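PDB 1PSW: lipopolysaccharide heptosyltransferase 2 from Escherichia coli, which transfers the second heptose from ADP-heptose onto the heptosyl-Kdo2-lipid A module while the core oligosaccharide of lipopolysaccharide is being built. Local coordinates for residues L138-G143 with Q149-P154. Sequence-based numbering, arbitrary orientation.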
loop_
_atom_site.group_PDB
_atom_site.type_symbol
_atom_site.label_atom_id
_atom_site.label_comp_id
_atom_site.label_asym_id
_atom_site.label_seq_id
_atom_site.Cartn_x
_atom_site.Cartn_y
_atom_site.Cartn_z
ATOM N N LEU A 138 -10.929 -14.800 -3.574
ATOM C CA LEU A 138 -10.843 -15.790 -2.501
ATOM C C LEU A 138 -12.045 -15.810 -1.563
ATOM O O LEU A 138 -12.280 -16.801 -0.873
ATOM C CB LEU A 138 -9.569 -15.580 -1.682
ATOM C CG LEU A 138 -8.245 -15.714 -2.440
ATOM C CD1 LEU A 138 -7.098 -15.505 -1.463
ATOM C CD2 LEU A 138 -8.140 -17.088 -3.102
ATOM N N ALA A 139 -12.805 -14.720 -1.539
ATOM C CA ALA A 139 -13.975 -14.629 -0.678
ATOM C C ALA A 139 -15.157 -15.398 -1.263
ATOM O O ALA A 139 -16.197 -15.530 -0.619
ATOM C CB ALA A 139 -14.360 -13.166 -0.473
ATOM N N TYR A 140 -15.001 -15.898 -2.483
ATOM C CA TYR A 140 -16.068 -16.646 -3.134
ATOM C C TYR A 140 -15.744 -18.129 -3.232
ATOM O O TYR A 140 -14.577 -18.530 -3.166
ATOM C CB TYR A 140 -16.332 -16.062 -4.525
ATOM C CG TYR A 140 -16.841 -14.640 -4.465
ATOM C CD1 TYR A 140 -18.174 -14.368 -4.166
ATOM C CD2 TYR A 140 -15.976 -13.561 -4.649
ATOM C CE1 TYR A 140 -18.633 -13.054 -4.049
ATOM C CE2 TYR A 140 -16.423 -12.247 -4.535
ATOM C CZ TYR A 140 -17.751 -12.002 -4.236
ATOM O OH TYR A 140 -18.183 -10.699 -4.143
ATOM N N ASP A 141 -16.781 -18.948 -3.386
ATOM C CA ASP A 141 -16.598 -20.393 -3.489
ATOM C C ASP A 141 -15.759 -20.753 -4.709
ATOM O O ASP A 141 -15.859 -20.115 -5.754
ATOM C CB ASP A 141 -17.954 -21.098 -3.558
ATOM C CG ASP A 141 -18.796 -20.862 -2.317
ATOM O OD1 ASP A 141 -18.293 -21.111 -1.200
ATOM O OD2 ASP A 141 -19.961 -20.431 -2.459
ATOM N N LYS A 142 -14.940 -21.789 -4.565
ATOM C CA LYS A 142 -14.051 -22.243 -5.629
ATOM C C LYS A 142 -14.673 -22.353 -7.024
ATOM O O LYS A 142 -14.367 -21.558 -7.914
ATOM C CB LYS A 142 -13.428 -23.589 -5.245
ATOM C CG LYS A 142 -12.265 -24.002 -6.126
ATOM C CD LYS A 142 -11.736 -25.368 -5.734
ATOM C CE LYS A 142 -10.529 -25.751 -6.569
ATOM N NZ LYS A 142 -10.038 -27.116 -6.231
ATOM N N GLY A 143 -15.546 -23.335 -7.216
ATOM C CA GLY A 143 -16.161 -23.523 -8.519
ATOM C C GLY A 143 -17.216 -22.511 -8.928
ATOM O O GLY A 143 -18.291 -22.890 -9.392
ATOM N N GLN A 149 -14.259 -11.241 -14.571
ATOM C CA GLN A 149 -15.539 -10.713 -15.030
ATOM C C GLN A 149 -16.706 -11.300 -14.245
ATOM O O GLN A 149 -17.778 -10.703 -14.204
ATOM C CB GLN A 149 -15.720 -10.992 -16.524
ATOM C CG GLN A 149 -17.046 -10.499 -17.108
ATOM C CD GLN A 149 -17.309 -9.021 -16.838
ATOM O OE1 GLN A 149 -16.432 -8.175 -17.036
ATOM N NE2 GLN A 149 -18.526 -8.702 -16.397
ATOM N N ASP A 150 -16.504 -12.462 -13.625
ATOM C CA ASP A 150 -17.563 -13.085 -12.839
ATOM C C ASP A 150 -17.733 -12.453 -11.463
ATOM O O ASP A 150 -18.740 -12.679 -10.794
ATOM C CB ASP A 150 -17.303 -14.579 -12.651
ATOM C CG ASP A 150 -17.344 -15.342 -13.952
ATOM O OD1 ASP A 150 -18.124 -14.949 -14.846
ATOM O OD2 ASP A 150 -16.605 -16.336 -14.069
ATOM N N LEU A 151 -16.755 -11.665 -11.034
ATOM C CA LEU A 151 -16.830 -11.032 -9.728
ATOM C C LEU A 151 -17.978 -10.046 -9.622
ATOM O O LEU A 151 -18.145 -9.178 -10.483
ATOM C CB LEU A 151 -15.522 -10.307 -9.412
ATOM C CG LEU A 151 -14.293 -11.167 -9.147
ATOM C CD1 LEU A 151 -13.085 -10.259 -8.963
ATOM C CD2 LEU A 151 -14.518 -12.028 -7.906
ATOM N N PRO A 152 -18.797 -10.175 -8.566
ATOM C CA PRO A 152 -19.924 -9.258 -8.381
ATOM C C PRO A 152 -19.414 -7.816 -8.357
ATOM O O PRO A 152 -18.455 -7.504 -7.652
ATOM C CB PRO A 152 -20.496 -9.693 -7.035
ATOM C CG PRO A 152 -20.243 -11.163 -7.035
ATOM C CD PRO A 152 -18.829 -11.256 -7.562
ATOM N N GLN A 153 -20.059 -6.950 -9.130
ATOM C CA GLN A 153 -19.673 -5.550 -9.210
ATOM C C GLN A 153 -20.639 -4.704 -8.387
ATOM O O GLN A 153 -21.791 -5.081 -8.190
ATOM C CB GLN A 153 -19.693 -5.092 -10.672
ATOM C CG GLN A 153 -18.686 -5.814 -11.564
ATOM C CD GLN A 153 -17.299 -5.199 -11.506
ATOM O OE1 GLN A 153 -16.295 -5.894 -11.646
ATOM N NE2 GLN A 153 -17.240 -3.886 -11.322
ATOM N N PRO A 154 -20.176 -3.551 -7.880
ATOM C CA PRO A 154 -18.818 -3.016 -8.025
ATOM C C PRO A 154 -17.850 -3.680 -7.052
ATOM O O PRO A 154 -18.258 -4.142 -5.985
ATOM C CB PRO A 154 -19.004 -1.534 -7.714
ATOM C CG PRO A 154 -20.068 -1.566 -6.660
ATOM C CD PRO A 154 -21.057 -2.556 -7.240
HETATM O O HOH W 1 -16.775 -8.878 -5.818
#
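In the connection between helix 131-137 and helix 164-173 of the N-terminal domain of this GT-B glycosyltransferase, the ring of Y140 bridges two loop segments by resting against L151 and P152. The tyrosine has CG anti to its carbonyl carbon (chi1 -64°), which sends the ring across the gap between backbones whose nearest CA atoms, those of Y140 and L151, are 8.7 Å apart. Its outer end meets the pyrrolidine of P152 coming from the opposite direction, with CZ of Y140 3.6 Å from CD of P152. The CD2 and CE2 atoms on one flank of the ring are met by one methyl of the leucine, CD2 of L151 lying 3.9 Å from CE2 of Y140. Both partners approach the aromatic plane obliquely. No direct hydrogen bond joins the segments; instead the O atom of one water is hydrogen-bonded to OH of Y140 at 2.8 Å and donates to O of P152, also at 2.8 Å. Tyrosine suits this place because its carbon ring packs on apolar groups while its hydroxyl reaches the water, and proline offers a compact, rigid hydrocarbon surface. An alanine in place of Y140 would probably leave the L151 methyl and the P152 ring without their aromatic partner and the water without its hydroxyl mate. Beyond the two segments, Y140 also touches M145 of the intervening loop, and its backbone O accepts a hydrogen bond from R121 at the end of edge strand 119-121. The contact joins this loop to helix 11-27, where Y140 meets T23 and R27, and to helix 131-137, where L151 packs on E133 and I136.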